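Local coordinates for protein putative dioxygenase (1H-3-hydroxy-4-oxoquinaldine 2,4-dioxygenase) (PDB 6RA3) that cleaves the quinolone ring of the Pseudomonas quorum-sensing signal PQS with dioxygen, yielding N-octanoylanthranilate and carbon monoxide, at residues A13-G18 and H33-Y38; F25-G30 and P43-A48; F69-M74 and G184-E189. One frame throughout, in Å; residues are numbered along the deposited sequence.

Interaction 1: residues A13-G18 and H33-Y38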
loop_
_atom_site.group_PDB
_atom_site.type_symbol
_atom_site.label_atom_id
_atom_site.label_comp_id
_atom_site.label_asym_id
_atom_site.label_seq_id
_atom_site.Cartn_x
_atom_site.Cartn_y
_atom_site.Cartn_z
ATOM N N ALA A 13 -11.957 -0.657 -3.635
ATOM C CA ALA A 13 -10.694 -1.336 -3.439
ATOM C C ALA A 13 -10.884 -2.843 -3.466
ATOM O O ALA A 13 -11.907 -3.377 -3.026
ATOM C CB ALA A 13 -10.076 -0.958 -2.114
ATOM N N PHE A 14 -9.863 -3.530 -3.948
ATOM C CA PHE A 14 -9.918 -4.983 -4.096
ATOM C C PHE A 14 -8.505 -5.530 -4.284
ATOM O O PHE A 14 -7.534 -4.780 -4.459
ATOM C CB PHE A 14 -10.822 -5.345 -5.265
ATOM C CG PHE A 14 -10.249 -5.012 -6.614
ATOM C CD1 PHE A 14 -10.375 -3.739 -7.134
ATOM C CD2 PHE A 14 -9.577 -5.981 -7.363
ATOM C CE1 PHE A 14 -9.827 -3.410 -8.365
ATOM C CE2 PHE A 14 -9.032 -5.663 -8.597
ATOM C CZ PHE A 14 -9.183 -4.379 -9.112
ATOM N N ASP A 15 -8.393 -6.852 -4.201
ATOM C CA ASP A 15 -7.259 -7.547 -4.802
ATOM C C ASP A 15 -7.741 -8.856 -5.416
ATOM O O ASP A 15 -8.828 -9.361 -5.121
ATOM C CB ASP A 15 -6.105 -7.731 -3.809
ATOM C CG ASP A 15 -6.368 -8.768 -2.735
ATOM O OD1 ASP A 15 -5.401 -9.045 -1.987
ATOM O OD2 ASP A 15 -7.495 -9.310 -2.636
ATOM N N ASP A 16 -6.921 -9.362 -6.326
ATOM C CA ASP A 16 -7.278 -10.435 -7.248
ATOM C C ASP A 16 -6.078 -11.372 -7.302
ATOM O O ASP A 16 -5.013 -10.962 -7.759
ATOM C CB ASP A 16 -7.607 -9.832 -8.610
ATOM C CG ASP A 16 -7.725 -10.855 -9.706
ATOM O OD1 ASP A 16 -7.868 -12.050 -9.362
ATOM O OD2 ASP A 16 -7.676 -10.448 -10.908
ATOM N N GLN A 17 -6.238 -12.607 -6.815
ATOM C CA GLN A 17 -5.147 -13.564 -6.646
ATOM C C GLN A 17 -5.613 -14.948 -7.092
ATOM O O GLN A 17 -6.742 -15.346 -6.783
ATOM C CB GLN A 17 -4.674 -13.625 -5.181
ATOM C CG GLN A 17 -4.147 -12.306 -4.631
ATOM C CD GLN A 17 -3.361 -12.468 -3.360
ATOM O OE1 GLN A 17 -2.479 -13.328 -3.248
ATOM N NE2 GLN A 17 -3.660 -11.638 -2.389
ATOM N N GLY A 18 -4.761 -15.668 -7.818
ATOM C CA GLY A 18 -4.985 -17.046 -8.253
ATOM C C GLY A 18 -5.485 -17.145 -9.685
ATOM O O GLY A 18 -6.095 -16.216 -10.227
ATOM N N HIS A 33 -14.957 -2.627 8.107
ATOM C CA HIS A 33 -13.645 -3.229 7.998
ATOM C C HIS A 33 -13.499 -3.686 6.564
ATOM O O HIS A 33 -14.438 -3.601 5.764
ATOM C CB HIS A 33 -13.409 -4.342 9.049
ATOM C CG HIS A 33 -14.298 -5.536 8.919
ATOM N ND1 HIS A 33 -14.097 -6.677 9.662
ATOM C CD2 HIS A 33 -15.393 -5.773 8.158
ATOM C CE1 HIS A 33 -15.018 -7.572 9.355
ATOM N NE2 HIS A 33 -15.824 -7.046 8.453
ATOM N N ASP A 34 -12.279 -4.095 6.224
ATOM C CA ASP A 34 -11.949 -4.248 4.815
ATOM C C ASP A 34 -11.444 -5.656 4.504
ATOM O O ASP A 34 -11.662 -6.591 5.277
ATOM C CB ASP A 34 -10.922 -3.181 4.417
ATOM C CG ASP A 34 -9.616 -3.299 5.175
ATOM O OD1 ASP A 34 -9.454 -4.251 5.975
ATOM O OD2 ASP A 34 -8.738 -2.423 4.977
ATOM N N LEU A 35 -10.737 -5.803 3.390
ATOM C CA LEU A 35 -10.386 -7.125 2.911
ATOM C C LEU A 35 -9.396 -7.830 3.829
ATOM O O LEU A 35 -9.276 -9.063 3.752
ATOM C CB LEU A 35 -9.919 -6.991 1.460
ATOM C CG LEU A 35 -8.886 -5.935 1.090
ATOM C CD1 LEU A 35 -7.628 -6.130 1.931
ATOM C CD2 LEU A 35 -8.587 -6.003 -0.414
ATOM N N ARG A 36 -8.762 -7.118 4.767
ATOM C CA ARG A 36 -7.970 -7.763 5.814
ATOM C C ARG A 36 -8.789 -8.696 6.700
ATOM O O ARG A 36 -8.201 -9.457 7.484
ATOM C CB ARG A 36 -7.300 -6.737 6.732
ATOM C CG ARG A 36 -6.467 -5.644 6.028
ATOM C CD ARG A 36 -5.908 -4.607 7.033
ATOM N NE ARG A 36 -4.987 -5.253 7.980
ATOM C CZ ARG A 36 -3.651 -5.207 7.921
ATOM N NH1 ARG A 36 -3.025 -4.529 6.960
ATOM N NH2 ARG A 36 -2.924 -5.846 8.842
ATOM N N ALA A 37 -10.119 -8.625 6.647
ATOM C CA ALA A 37 -10.928 -9.627 7.332
ATOM C C ALA A 37 -10.640 -11.029 6.801
ATOM O O ALA A 37 -10.988 -12.017 7.461
ATOM C CB ALA A 37 -12.425 -9.323 7.187
ATOM N N TYR A 38 -10.013 -11.131 5.625
ATOM C CA TYR A 38 -9.784 -12.405 4.950
ATOM C C TYR A 38 -8.305 -12.707 4.761
ATOM O O TYR A 38 -7.967 -13.632 4.025
ATOM C CB TYR A 38 -10.513 -12.425 3.614
ATOM C CG TYR A 38 -12.010 -12.473 3.810
ATOM C CD1 TYR A 38 -12.666 -13.689 3.964
ATOM C CD2 TYR A 38 -12.762 -11.311 3.882
ATOM C CE1 TYR A 38 -14.031 -13.752 4.148
ATOM C CE2 TYR A 38 -14.145 -11.358 4.066
ATOM C CZ TYR A 38 -14.769 -12.590 4.208
ATOM O OH TYR A 38 -16.128 -12.672 4.400
#
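Leu-35 reaches Phe-14 and Asp-15 with a single methyl group, a worked example of an apolar tip seated on the flat face of a peptide. Its CB points toward strand 10-17 but only begins the reach. CG is tucked between the backbone N and the carbonyl carbon (chi1 49°), and from there CD2 goes on to the strand. It stands over the peptide plane joining Phe-14 to Asp-15, 3.9 Å from Phe-14 C and equally far from Asp-15 N. At its flank, CD2 lies 4.1 Å from Asp-15 OD2, the two side chains crossing at a slant.

The carboxylate has its firm partners elsewhere. Gln-17 NE2 gives Asp-15 OD1 a hydrogen bond of 3.1 Å, arriving from above the carboxylate plane, and Arg-53 of the adjoining strand 51-54 makes a salt bridge to the same oxygen. On the other segment, Asp-34 OD1 accepts Arg-36 N at 3.2 Å in an Asx turn, which shapes the chain around the short 3-10 segment 35-37 that carries Leu-35. The loop leaving strand 24-28 of the alpha/beta hydrolase fold is thus laid against a strand of the central sheet. With no hydrogen bond across it, the contact rests on dispersion between a methyl and a buried peptide, while the nearby charge is answered within the sheet.

Interaction 2: residues F25-G30 and P43-A48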
loop_
_atom_site.group_PDB
_atom_site.type_symbol
_atom_site.label_atom_id
_atom_site.label_comp_id
_atom_site.label_asym_id
_atom_site.label_seq_id
_atom_site.Cartn_x
_atom_site.Cartn_y
_atom_site.Cartn_z
ATOM N N PHE A 25 -13.803 -17.341 -5.874
ATOM C CA PHE A 25 -14.186 -16.887 -4.540
ATOM C C PHE A 25 -14.184 -15.353 -4.467
ATOM O O PHE A 25 -13.195 -14.707 -4.823
ATOM C CB PHE A 25 -13.249 -17.453 -3.496
ATOM C CG PHE A 25 -13.424 -18.922 -3.253
ATOM C CD1 PHE A 25 -14.687 -19.458 -3.038
ATOM C CD2 PHE A 25 -12.327 -19.770 -3.238
ATOM C CE1 PHE A 25 -14.852 -20.809 -2.799
ATOM C CE2 PHE A 25 -12.486 -21.124 -3.003
ATOM C CZ PHE A 25 -13.750 -21.645 -2.786
ATOM N N VAL A 26 -15.289 -14.766 -3.993
ATOM C CA VAL A 26 -15.388 -13.318 -3.796
ATOM C C VAL A 26 -15.667 -13.077 -2.322
ATOM O O VAL A 26 -16.724 -13.470 -1.802
ATOM C CB VAL A 26 -16.454 -12.666 -4.686
ATOM C CG1 VAL A 26 -16.528 -11.163 -4.406
ATOM C CG2 VAL A 26 -16.162 -12.898 -6.143
ATOM N N THR A 27 -14.690 -12.503 -1.630
ATOM C CA THR A 27 -14.816 -12.224 -0.223
ATOM C C THR A 27 -15.453 -10.853 -0.041
ATOM O O THR A 27 -15.171 -9.903 -0.786
ATOM C CB THR A 27 -13.479 -12.287 0.510
ATOM O OG1 THR A 27 -12.709 -11.096 0.284
ATOM C CG2 THR A 27 -12.692 -13.514 0.085
ATOM N N LEU A 28 -16.356 -10.788 0.926
ATOM C CA LEU A 28 -17.140 -9.596 1.225
ATOM C C LEU A 28 -17.128 -9.480 2.730
ATOM O O LEU A 28 -17.490 -10.438 3.423
ATOM C CB LEU A 28 -18.567 -9.705 0.695
ATOM C CG LEU A 28 -18.702 -9.885 -0.811
ATOM C CD1 LEU A 28 -20.115 -10.310 -1.161
ATOM C CD2 LEU A 28 -18.316 -8.629 -1.577
ATOM N N SER A 29 -16.670 -8.334 3.229
ATOM C CA SER A 29 -16.490 -8.144 4.651
ATOM C C SER A 29 -17.775 -7.548 5.242
ATOM O O SER A 29 -18.744 -7.274 4.532
ATOM C CB SER A 29 -15.266 -7.263 4.917
ATOM O OG SER A 29 -14.073 -7.844 4.398
ATOM N N GLY A 30 -17.795 -7.405 6.559
ATOM C CA GLY A 30 -18.882 -6.743 7.254
ATOM C C GLY A 30 -18.721 -5.232 7.206
ATOM O O GLY A 30 -17.906 -4.690 6.457
ATOM N N PRO A 43 -4.583 -17.424 2.029
ATOM C CA PRO A 43 -3.653 -18.422 1.471
ATOM C C PRO A 43 -4.353 -19.698 1.030
ATOM O O PRO A 43 -3.982 -20.289 0.008
ATOM C CB PRO A 43 -2.681 -18.681 2.624
ATOM C CG PRO A 43 -2.943 -17.622 3.641
ATOM C CD PRO A 43 -4.299 -17.118 3.440
ATOM N N TYR A 44 -5.388 -20.117 1.771
ATOM C CA TYR A 44 -6.140 -21.325 1.459
ATOM C C TYR A 44 -7.092 -21.094 0.295
ATOM O O TYR A 44 -7.222 -21.949 -0.579
ATOM C CB TYR A 44 -6.911 -21.801 2.701
ATOM C CG TYR A 44 -6.052 -21.993 3.925
ATOM C CD1 TYR A 44 -5.344 -23.167 4.130
ATOM C CD2 TYR A 44 -5.956 -21.005 4.890
ATOM C CE1 TYR A 44 -4.555 -23.342 5.260
ATOM C CE2 TYR A 44 -5.170 -21.172 6.017
ATOM C CZ TYR A 44 -4.481 -22.348 6.202
ATOM O OH TYR A 44 -3.697 -22.515 7.323
ATOM N N LEU A 45 -7.739 -19.931 0.237
ATOM C CA LEU A 45 -8.671 -19.667 -0.859
ATOM C C LEU A 45 -7.938 -19.569 -2.191
ATOM O O LEU A 45 -8.391 -20.116 -3.214
ATOM C CB LEU A 45 -9.458 -18.373 -0.595
ATOM C CG LEU A 45 -10.422 -18.362 0.604
ATOM C CD1 LEU A 45 -11.131 -17.001 0.722
ATOM C CD2 LEU A 45 -11.443 -19.513 0.490
ATOM N N ARG A 46 -6.821 -18.839 -2.211
ATOM C CA ARG A 46 -6.164 -18.552 -3.488
ATOM C C ARG A 46 -5.473 -19.797 -4.045
ATOM O O ARG A 46 -5.264 -19.896 -5.261
ATOM C CB ARG A 46 -5.167 -17.381 -3.330
ATOM C CG ARG A 46 -3.990 -17.661 -2.421
ATOM C CD ARG A 46 -2.910 -16.582 -2.454
ATOM N NE ARG A 46 -1.631 -17.047 -1.892
ATOM C CZ ARG A 46 -0.544 -16.280 -1.736
ATOM N NH1 ARG A 46 -0.575 -15.002 -2.100
ATOM N NH2 ARG A 46 0.588 -16.766 -1.215
ATOM N N ALA A 47 -5.122 -20.752 -3.179
ATOM C CA ALA A 47 -4.619 -22.033 -3.661
ATOM C C ALA A 47 -5.708 -22.815 -4.369
ATOM O O ALA A 47 -5.414 -23.608 -5.266
ATOM C CB ALA A 47 -4.052 -22.845 -2.505
ATOM N N ALA A 48 -6.973 -22.579 -4.012
ATOM C CA ALA A 48 -8.067 -23.366 -4.559
ATOM C C ALA A 48 -8.666 -22.748 -5.814
ATOM O O ALA A 48 -8.977 -23.464 -6.770
ATOM C CB ALA A 48 -9.146 -23.553 -3.481
#
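Leu-45 O takes a backbone hydrogen bond from Ala-48 N at 3.0 Å and at the same time lies in the plane of the Phe-25 ring, at its edge, 4.0 Å from Phe-25 CD2. This carbonyl introduces an otherwise apolar packing of strand 24-28 against helix 42-48, the first two elements of a beta-alpha-beta crossover that returns through strand 51-54. The short strand and helix segments run nearly antiparallel, at 154°, with axes 10.0 Å apart.

Leu-45 bridges that gap with both branches. CD2 sits over one face of the Phe-25 ring in a CH-pi contact, 4.2 Å from the centroid and displaced toward the rim, with Phe-25 CD2 its nearest atom at 3.8 Å. The two side chains meet at about a right angle. CD1 goes to the next strand residue whose CB points toward the helix, touching Thr-27 CG2 at 3.9 Å. That methyl lies anti to the carbonyl carbon of Thr-27, the position from which it meets Leu-45 CD1. Three residues after Leu-45, Ala-48 CB approaches the ring edge near its plane, 4.2 Å from Phe-25 CE2. Leu-264 and Ile-261 of helix 253-266 add to the same layer, touching Phe-25 and Ala-48 respectively.

One ring is therefore met on a face by a methyl and at its rim by a carbonyl and a second methyl. Helix and sheet are joined here by shape and dispersion, with no hydrogen bond between them.

Interaction 3: residues F69-M74 and G184-E189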
loop_
_atom_site.group_PDB
_atom_site.type_symbol
_atom_site.label_atom_id
_atom_site.label_comp_id
_atom_site.label_asym_id
_atom_site.label_seq_id
_atom_site.Cartn_x
_atom_site.Cartn_y
_atom_site.Cartn_z
ATOM N N PHE A 69 -25.465 5.215 1.366
ATOM C CA PHE A 69 -25.605 4.002 0.578
ATOM C C PHE A 69 -26.017 2.879 1.516
ATOM O O PHE A 69 -25.841 2.965 2.730
ATOM C CB PHE A 69 -24.286 3.660 -0.149
ATOM C CG PHE A 69 -23.181 3.149 0.772
ATOM C CD1 PHE A 69 -22.270 4.031 1.349
ATOM C CD2 PHE A 69 -23.050 1.781 1.038
ATOM C CE1 PHE A 69 -21.263 3.568 2.200
ATOM C CE2 PHE A 69 -22.059 1.309 1.886
ATOM C CZ PHE A 69 -21.154 2.196 2.466
ATOM N N GLY A 70 -26.514 1.806 0.932
ATOM C CA GLY A 70 -26.768 0.575 1.672
ATOM C C GLY A 70 -26.615 -0.643 0.787
ATOM O O GLY A 70 -25.733 -0.689 -0.084
ATOM N N ILE A 71 -27.498 -1.628 0.984
ATOM C CA ILE A 71 -27.257 -2.960 0.417
ATOM C C ILE A 71 -27.370 -2.946 -1.107
ATOM O O ILE A 71 -26.575 -3.598 -1.800
ATOM C CB ILE A 71 -28.195 -3.984 1.091
ATOM C CG1 ILE A 71 -27.793 -4.117 2.561
ATOM C CG2 ILE A 71 -28.079 -5.343 0.458
ATOM C CD1 ILE A 71 -28.880 -4.667 3.462
ATOM N N ASP A 72 -28.329 -2.197 -1.666
ATOM C CA ASP A 72 -28.426 -2.099 -3.124
ATOM C C ASP A 72 -27.107 -1.650 -3.762
ATOM O O ASP A 72 -26.708 -2.169 -4.820
ATOM C CB ASP A 72 -29.548 -1.135 -3.516
ATOM C CG ASP A 72 -30.934 -1.718 -3.261
ATOM O OD1 ASP A 72 -31.050 -2.966 -3.228
ATOM O OD2 ASP A 72 -31.898 -0.933 -3.097
ATOM N N GLU A 73 -26.431 -0.668 -3.139
ATOM C CA GLU A 73 -25.164 -0.154 -3.657
ATOM C C GLU A 73 -24.030 -1.162 -3.444
ATOM O O GLU A 73 -23.170 -1.326 -4.309
ATOM C CB GLU A 73 -24.825 1.185 -2.986
ATOM C CG GLU A 73 -25.626 2.365 -3.486
ATOM C CD GLU A 73 -27.107 2.288 -3.107
ATOM O OE1 GLU A 73 -27.411 1.842 -1.975
ATOM O OE2 GLU A 73 -27.962 2.650 -3.954
ATOM N N MET A 74 -23.998 -1.824 -2.297
ATOM C CA MET A 74 -22.949 -2.804 -2.044
ATOM C C MET A 74 -22.975 -3.909 -3.101
ATOM O O MET A 74 -21.925 -4.325 -3.607
ATOM C CB MET A 74 -23.113 -3.360 -0.632
ATOM C CG MET A 74 -22.719 -2.362 0.465
ATOM S SD MET A 74 -23.569 -2.650 2.029
ATOM C CE MET A 74 -22.335 -3.514 2.963
ATOM N N GLY A 184 -25.739 1.034 11.336
ATOM C CA GLY A 184 -26.934 0.964 12.156
ATOM C C GLY A 184 -28.180 1.042 11.319
ATOM O O GLY A 184 -29.033 0.160 11.399
ATOM N N ARG A 185 -28.294 2.108 10.526
ATOM C CA ARG A 185 -29.426 2.304 9.635
ATOM C C ARG A 185 -29.656 1.108 8.734
ATOM O O ARG A 185 -30.794 0.640 8.578
ATOM C CB ARG A 185 -29.178 3.524 8.743
ATOM C CG ARG A 185 -30.023 4.699 8.991
ATOM C CD ARG A 185 -29.187 5.922 9.085
ATOM N NE ARG A 185 -28.304 6.153 7.937
ATOM C CZ ARG A 185 -27.167 6.836 8.031
ATOM N NH1 ARG A 185 -26.783 7.312 9.199
ATOM N NH2 ARG A 185 -26.389 7.016 6.971
ATOM N N VAL A 186 -28.602 0.689 8.022
ATOM C CA VAL A 186 -28.771 -0.276 6.945
ATOM C C VAL A 186 -29.171 -1.631 7.517
ATOM O O VAL A 186 -30.087 -2.284 7.009
ATOM C CB VAL A 186 -27.488 -0.363 6.089
ATOM C CG1 VAL A 186 -27.570 -1.518 5.111
ATOM C CG2 VAL A 186 -27.287 0.940 5.304
ATOM N N ILE A 187 -28.480 -2.069 8.573
ATOM C CA ILE A 187 -28.834 -3.314 9.250
ATOM C C ILE A 187 -30.243 -3.215 9.841
ATOM O O ILE A 187 -31.118 -4.049 9.563
ATOM C CB ILE A 187 -27.790 -3.642 10.330
ATOM C CG1 ILE A 187 -26.379 -3.779 9.708
ATOM C CG2 ILE A 187 -28.153 -4.920 11.050
ATOM C CD1 ILE A 187 -25.261 -3.923 10.741
ATOM N N ASP A 188 -30.491 -2.183 10.653
ATOM C CA ASP A 188 -31.823 -2.011 11.230
ATOM C C ASP A 188 -32.888 -2.108 10.147
ATOM O O ASP A 188 -33.875 -2.837 10.291
ATOM C CB ASP A 188 -31.894 -0.679 11.977
ATOM C CG ASP A 188 -33.170 -0.502 12.786
ATOM O OD1 ASP A 188 -33.603 -1.452 13.469
ATOM O OD2 ASP A 188 -33.705 0.625 12.786
ATOM N N GLU A 189 -32.660 -1.457 9.008
ATOM C CA GLU A 189 -33.663 -1.452 7.949
ATOM C C GLU A 189 -33.803 -2.831 7.304
ATOM O O GLU A 189 -34.905 -3.217 6.889
ATOM C CB GLU A 189 -33.318 -0.413 6.889
ATOM C CG GLU A 189 -34.295 -0.338 5.705
ATOM C CD GLU A 189 -33.688 0.344 4.489
ATOM O OE1 GLU A 189 -32.604 0.964 4.628
ATOM O OE2 GLU A 189 -34.293 0.269 3.395
#
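Val-186 packs its two methyls against the chain around Gly-70 and Ile-71, illustrating how a helix start can serve as a packing surface. Gly-70 holds the N-cap position of helix 71-84 in the alpha/beta hydrolase fold. Val-186 belongs to helix 177-194, one of the helices inserted between strands 116-120 and 209-214, where this fold commonly carries its cap.

In the first shell the valine branches divide the work. CG1, anti to the backbone N (chi1 171°), lies 3.6 Å from Ile-71 CG1 and 3.8 Å from Ile-71 CD1, and the arm of the isoleucine crosses it at a slant. CG2 turns to the backbone, 3.6 Å from Phe-69 O and 3.7 Å from Gly-70 CA. With no side chain on Gly-70, that methyl meets the alpha carbon directly.

Farther out, Trp-31 touches Val-186 and also meets the Phe-69 ring, while Ala-190 and Trp-100 border Ile-71. Asp-68, just before the first segment, forms a salt bridge with Arg-185 and adds a charged tie beside the apolar one. The side chain of Ile-71 is about 7 Å from that of His-97, a probable substrate-binding residue, consistent with a place near the active site.

The helix start itself is held from within its own segment. Met-74 N bonds to Gly-70 O at 3.0 Å, and the Glu-73 side chain turns back to the N-cap residue: Gly-70 N donates to Glu-73 OE1 at 3.0 Å, nearly straight at 172°, reaching the oxygen on its anti side, somewhat out of the carboxylate plane.

In the fold
Interactions 1 and 2 are buried, serve the same sheet and interlock along the chain, since the loop 33-38 lies between strand 24-28 and helix 42-48. They also touch: Tyr-38 OH reaches Leu-28 O, and Gln-17 OE1 reaches Arg-46 NH1, both at 2.8 Å and probably hydrogen bonds. Interaction 3 stands apart, its centre about 21 and 23 Å from their centres; it is only partly buried and joins two helices near a histidine that probably binds substrate. None has a hydrogen bond across it. A methyl on a peptide face marks the first, methyls round an aromatic ring the second, and branched aliphatics against a helix start the third.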